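Local coordinates for protein GDP-6-deoxy-D-mannose reductase (Pseudomonas aeruginosa, PDB 6X3B) that probably reduces GDP-4-dehydro-6-deoxy-D-mannose to GDP-rhamnose, a precursor for lipopolysaccharide O-antigen, and binds NADPH, at residues V213-L223 with C248-I259. Numbering follows the deposited sequence.
Sequences VGDIDVSRDFL and CSGQEQKIRELI
Arg220 and Gln253 form the hydrogen-bonded pair of a short antiparallel ladder between strands 219-223 and 252-254. The ladder extends the Rossmann-like sheet of this epimerase/dehydratase-family reductase. Arg220 N gives to Gln253 O at 3.0 Å, and Gln253 N to Arg220 O. Helix 255-266 follows at once, and Ile255 N gives a straight bond to Val218 O. Past the Arg220-Gln253 pair a water joins the two chain segments: it accepts from Phe222 N and Gln253 NE2 and donates to Gln251 O.

The tight part is apolar. Leu258 CD1 sits over one face of the Phe222 ring, 3.4 Å from Phe222 CE2. Ile255 CD1 meets the ring edge in its plane. Ile255 CG2 lies anti to the backbone N and packs on Ile216 CB. Helix 191-203 adds Ile192 against Ile255 and Leu258.

The solvent side is polar. Asp217 is exposed, and Arg256 grips it side-on with two nitrogens. Arg256 NE reaches the syn lone pair of Asp217 OD1 at 2.9 Å, while Arg256 NH2 serves OD2. The two planes are 25° apart. Ile216 CD1 lies over the centre of the guanidinium; the same residue packs on Ile255.

At the far end, Asp221 holds the ST turn that starts at Ser249 in the conformer given here. Its CG lies anti to the backbone N (chi1 -173°), which directs the carboxylate to that turn. In that conformer Ser249 OG gives to Asp221 OD1 from above the carboxylate plane. Gly250 N gives to Asp221 OD2, which also accepts from Gly289 N. Ser249 N meets the syn lone pair of Asp221 OD1 at 2.8 Å.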
loop_
_atom_site.group_PDB
_atom_site.type_symbol
_atom_site.label_atom_id
_atom_site.label_comp_id
_atom_site.label_asym_id
_atom_site.label_seq_id
_atom_site.Cartn_x
_atom_site.Cartn_y
_atom_site.Cartn_z
ATOM N N VAL A 213 -14.642 26.518 17.506
ATOM C CA VAL A 213 -14.451 25.630 16.369
ATOM C C VAL A 213 -13.223 26.055 15.575
ATOM O O VAL A 213 -12.742 27.189 15.673
ATOM C CB VAL A 213 -15.684 25.602 15.446
ATOM C CG1 VAL A 213 -16.938 25.232 16.228
ATOM C CG2 VAL A 213 -15.843 26.946 14.762
ATOM N N GLY A 214 -12.718 25.114 14.779
ATOM C CA GLY A 214 -11.773 25.415 13.724
ATOM C C GLY A 214 -12.512 25.657 12.425
ATOM O O GLY A 214 -13.548 26.331 12.420
ATOM N N ASP A 215 -12.019 25.110 11.317
ATOM C CA ASP A 215 -12.704 25.267 10.036
ATOM C C ASP A 215 -13.878 24.295 9.992
ATOM O O ASP A 215 -13.682 23.077 9.947
ATOM C CB ASP A 215 -11.748 25.031 8.870
ATOM C CG ASP A 215 -12.279 25.588 7.557
ATOM O OD1 ASP A 215 -13.439 26.066 7.510
ATOM O OD2 ASP A 215 -11.533 25.553 6.562
ATOM N N ILE A 216 -15.096 24.835 10.031
ATOM C CA ILE A 216 -16.322 24.053 9.926
ATOM C C ILE A 216 -17.045 24.302 8.621
ATOM O O ILE A 216 -18.131 23.751 8.407
ATOM C CB ILE A 216 -17.267 24.319 11.113
ATOM C CG1 ILE A 216 -17.760 25.771 11.086
ATOM C CG2 ILE A 216 -16.593 23.954 12.428
ATOM C CD1 ILE A 216 -18.875 26.070 12.093
ATOM N N ASP A 217 -16.489 25.127 7.745
ATOM C CA ASP A 217 -17.114 25.373 6.451
ATOM C C ASP A 217 -16.556 24.425 5.396
ATOM O O ASP A 217 -16.102 24.817 4.324
ATOM C CB ASP A 217 -16.937 26.838 6.073
ATOM C CG ASP A 217 -17.706 27.765 7.009
ATOM O OD1 ASP A 217 -18.925 27.548 7.192
ATOM O OD2 ASP A 217 -17.094 28.678 7.597
ATOM N N VAL A 218 -16.569 23.138 5.743
ATOM C CA VAL A 218 -16.219 22.054 4.842
ATOM C C VAL A 218 -17.376 21.066 4.862
ATOM O O VAL A 218 -18.186 21.044 5.791
ATOM C CB VAL A 218 -14.896 21.365 5.242
ATOM C CG1 VAL A 218 -13.768 22.390 5.305
ATOM C CG2 VAL A 218 -15.032 20.649 6.574
ATOM N N SER A 219 -17.468 20.256 3.815
ATOM C CA SER A 219 -18.495 19.223 3.756
ATOM C C SER A 219 -17.842 17.846 3.770
ATOM O O SER A 219 -16.739 17.664 3.247
ATOM C CB SER A 219 -19.363 19.394 2.503
ATOM O OG SER A 219 -18.677 18.926 1.354
ATOM N N ARG A 220 -18.527 16.865 4.366
ATOM C CA ARG A 220 -18.014 15.508 4.410
ATOM C C ARG A 220 -19.169 14.535 4.183
ATOM O O ARG A 220 -20.342 14.892 4.273
ATOM C CB ARG A 220 -17.302 15.201 5.742
ATOM C CG ARG A 220 -16.008 16.002 5.989
ATOM C CD ARG A 220 -14.883 15.527 5.068
ATOM N NE ARG A 220 -13.596 16.172 5.363
ATOM C CZ ARG A 220 -13.170 17.287 4.775
ATOM N NH1 ARG A 220 -13.942 17.901 3.888
ATOM N NH2 ARG A 220 -11.986 17.806 5.086
ATOM N N ASP A 221 -18.818 13.295 3.890
ATOM C CA ASP A 221 -19.786 12.227 3.654
ATOM C C ASP A 221 -19.931 11.421 4.948
ATOM O O ASP A 221 -18.993 10.725 5.346
ATOM C CB ASP A 221 -19.300 11.346 2.505
ATOM C CG ASP A 221 -20.318 10.316 2.077
ATOM O OD1 ASP A 221 -21.017 9.773 2.975
ATOM O OD2 ASP A 221 -20.402 10.034 0.841
ATOM N N PHE A 222 -21.114 11.482 5.580
ATOM C CA PHE A 222 -21.392 10.822 6.855
ATOM C C PHE A 222 -22.389 9.671 6.732
ATOM O O PHE A 222 -23.364 9.756 5.981
ATOM C CB PHE A 222 -21.976 11.810 7.880
ATOM C CG PHE A 222 -21.020 12.886 8.312
ATOM C CD1 PHE A 222 -20.180 12.688 9.394
ATOM C CD2 PHE A 222 -21.003 14.119 7.666
ATOM C CE1 PHE A 222 -19.299 13.698 9.800
ATOM C CE2 PHE A 222 -20.130 15.118 8.068
ATOM C CZ PHE A 222 -19.279 14.904 9.128
ATOM N N LEU A 223 -22.170 8.625 7.542
ATOM C CA LEU A 223 -23.132 7.557 7.787
ATOM C C LEU A 223 -23.283 7.324 9.285
ATOM O O LEU A 223 -22.310 7.412 10.041
ATOM C CB LEU A 223 -22.689 6.234 7.137
ATOM C CG LEU A 223 -22.768 6.108 5.618
ATOM C CD1 LEU A 223 -22.050 4.837 5.181
ATOM C CD2 LEU A 223 -24.228 6.084 5.182
ATOM N N CYS A 248 -20.330 4.602 2.088
ATOM C CA CYS A 248 -20.574 6.033 2.229
ATOM C C CYS A 248 -22.027 6.324 1.871
ATOM O O CYS A 248 -22.742 5.477 1.328
ATOM C CB CYS A 248 -19.612 6.847 1.345
ATOM S SG CYS A 248 -19.639 6.308 -0.401
ATOM N N SER A 249 -22.457 7.541 2.192
ATOM C CA SER A 249 -23.829 7.957 1.927
ATOM C C SER A 249 -24.022 8.532 0.528
ATOM O O SER A 249 -25.148 8.537 0.021
ATOM C CB SER A 249 -24.265 9.016 2.949
ATOM O OG SER A 249 -23.674 10.269 2.615
ATOM N N GLY A 250 -22.962 9.037 -0.102
ATOM C CA GLY A 250 -23.149 9.750 -1.346
ATOM C C GLY A 250 -23.754 11.126 -1.176
ATOM O O GLY A 250 -24.120 11.755 -2.170
ATOM N N GLN A 251 -23.874 11.619 0.056
ATOM C CA GLN A 251 -24.399 12.952 0.316
ATOM C C GLN A 251 -23.383 13.768 1.102
ATOM O O GLN A 251 -22.844 13.289 2.105
ATOM C CB GLN A 251 -25.718 12.876 1.079
ATOM C CG GLN A 251 -26.793 12.097 0.344
ATOM C CD GLN A 251 -28.153 12.734 0.483
ATOM O OE1 GLN A 251 -28.724 12.778 1.576
ATOM N NE2 GLN A 251 -28.675 13.257 -0.624
ATOM N N GLU A 252 -23.128 14.993 0.649
ATOM C CA GLU A 252 -22.310 15.937 1.407
ATOM C C GLU A 252 -23.117 16.601 2.512
ATOM O O GLU A 252 -24.241 17.051 2.287
ATOM C CB GLU A 252 -21.761 17.035 0.498
ATOM C CG GLU A 252 -20.682 16.586 -0.411
ATOM C CD GLU A 252 -20.299 17.663 -1.389
ATOM O OE1 GLU A 252 -19.871 18.756 -0.942
ATOM O OE2 GLU A 252 -20.451 17.409 -2.601
ATOM N N GLN A 253 -22.525 16.692 3.701
ATOM C CA GLN A 253 -23.072 17.502 4.782
ATOM C C GLN A 253 -22.052 18.545 5.204
ATOM O O GLN A 253 -20.903 18.203 5.504
ATOM C CB GLN A 253 -23.436 16.655 5.995
ATOM C CG GLN A 253 -23.930 15.292 5.655
ATOM C CD GLN A 253 -25.432 15.206 5.700
ATOM O OE1 GLN A 253 -26.115 16.200 5.918
ATOM N NE2 GLN A 253 -25.957 14.015 5.483
ATOM N N LYS A 254 -22.481 19.803 5.251
ATOM C CA LYS A 254 -21.648 20.870 5.794
ATOM C C LYS A 254 -21.578 20.773 7.314
ATOM O O LYS A 254 -22.608 20.677 7.990
ATOM C CB LYS A 254 -22.194 22.233 5.391
ATOM C CG LYS A 254 -22.172 22.480 3.899
ATOM C CD LYS A 254 -22.845 23.795 3.560
ATOM C CE LYS A 254 -23.616 23.671 2.262
ATOM N NZ LYS A 254 -24.928 24.376 2.341
ATOM N N ILE A 255 -20.357 20.809 7.853
ATOM C CA ILE A 255 -20.170 20.689 9.298
ATOM C C ILE A 255 -21.029 21.702 10.046
ATOM O O ILE A 255 -21.656 21.379 11.065
ATOM C CB ILE A 255 -18.680 20.848 9.659
ATOM C CG1 ILE A 255 -17.826 19.808 8.934
ATOM C CG2 ILE A 255 -18.488 20.770 11.160
ATOM C CD1 ILE A 255 -18.465 18.439 8.840
ATOM N N ARG A 256 -21.083 22.940 9.544
ATOM C CA ARG A 256 -21.823 23.992 10.233
ATOM C C ARG A 256 -23.313 23.676 10.303
ATOM O O ARG A 256 -23.963 23.918 11.332
ATOM C CB ARG A 256 -21.593 25.334 9.530
ATOM C CG ARG A 256 -22.460 26.453 10.071
ATOM C CD ARG A 256 -22.282 27.716 9.263
ATOM N NE ARG A 256 -20.889 28.148 9.247
ATOM C CZ ARG A 256 -20.293 28.815 10.233
ATOM N NH1 ARG A 256 -20.968 29.142 11.327
ATOM N NH2 ARG A 256 -19.017 29.164 10.120
ATOM N N GLU A 257 -23.876 23.144 9.213
ATOM C CA GLU A 257 -25.285 22.769 9.212
ATOM C C GLU A 257 -25.556 21.609 10.159
ATOM O O GLU A 257 -26.610 21.566 10.799
ATOM C CB GLU A 257 -25.741 22.427 7.794
ATOM C CG GLU A 257 -25.854 23.663 6.893
ATOM C CD GLU A 257 -26.273 23.334 5.466
ATOM O OE1 GLU A 257 -26.733 22.200 5.219
ATOM O OE2 GLU A 257 -26.137 24.219 4.592
ATOM N N LEU A 258 -24.623 20.659 10.274
ATOM C CA LEU A 258 -24.790 19.607 11.274
ATOM C C LEU A 258 -24.774 20.179 12.688
ATOM O O LEU A 258 -25.583 19.776 13.533
ATOM C CB LEU A 258 -23.707 18.545 11.119
ATOM C CG LEU A 258 -23.752 17.772 9.810
ATOM C CD1 LEU A 258 -22.656 16.721 9.754
ATOM C CD2 LEU A 258 -25.113 17.123 9.716
ATOM N N ILE A 259 -23.859 21.115 12.971
ATOM C CA ILE A 259 -23.825 21.732 14.301
ATOM C C ILE A 259 -25.131 22.462 14.590
ATOM O O ILE A 259 -25.677 22.379 15.700
ATOM C CB ILE A 259 -22.621 22.679 14.434
ATOM C CG1 ILE A 259 -21.318 21.888 14.508
ATOM C CG2 ILE A 259 -22.751 23.554 15.686
ATOM C CD1 ILE A 259 -20.080 22.781 14.324
HETATM O O HOH W 1 -23.639 12.428 4.605
#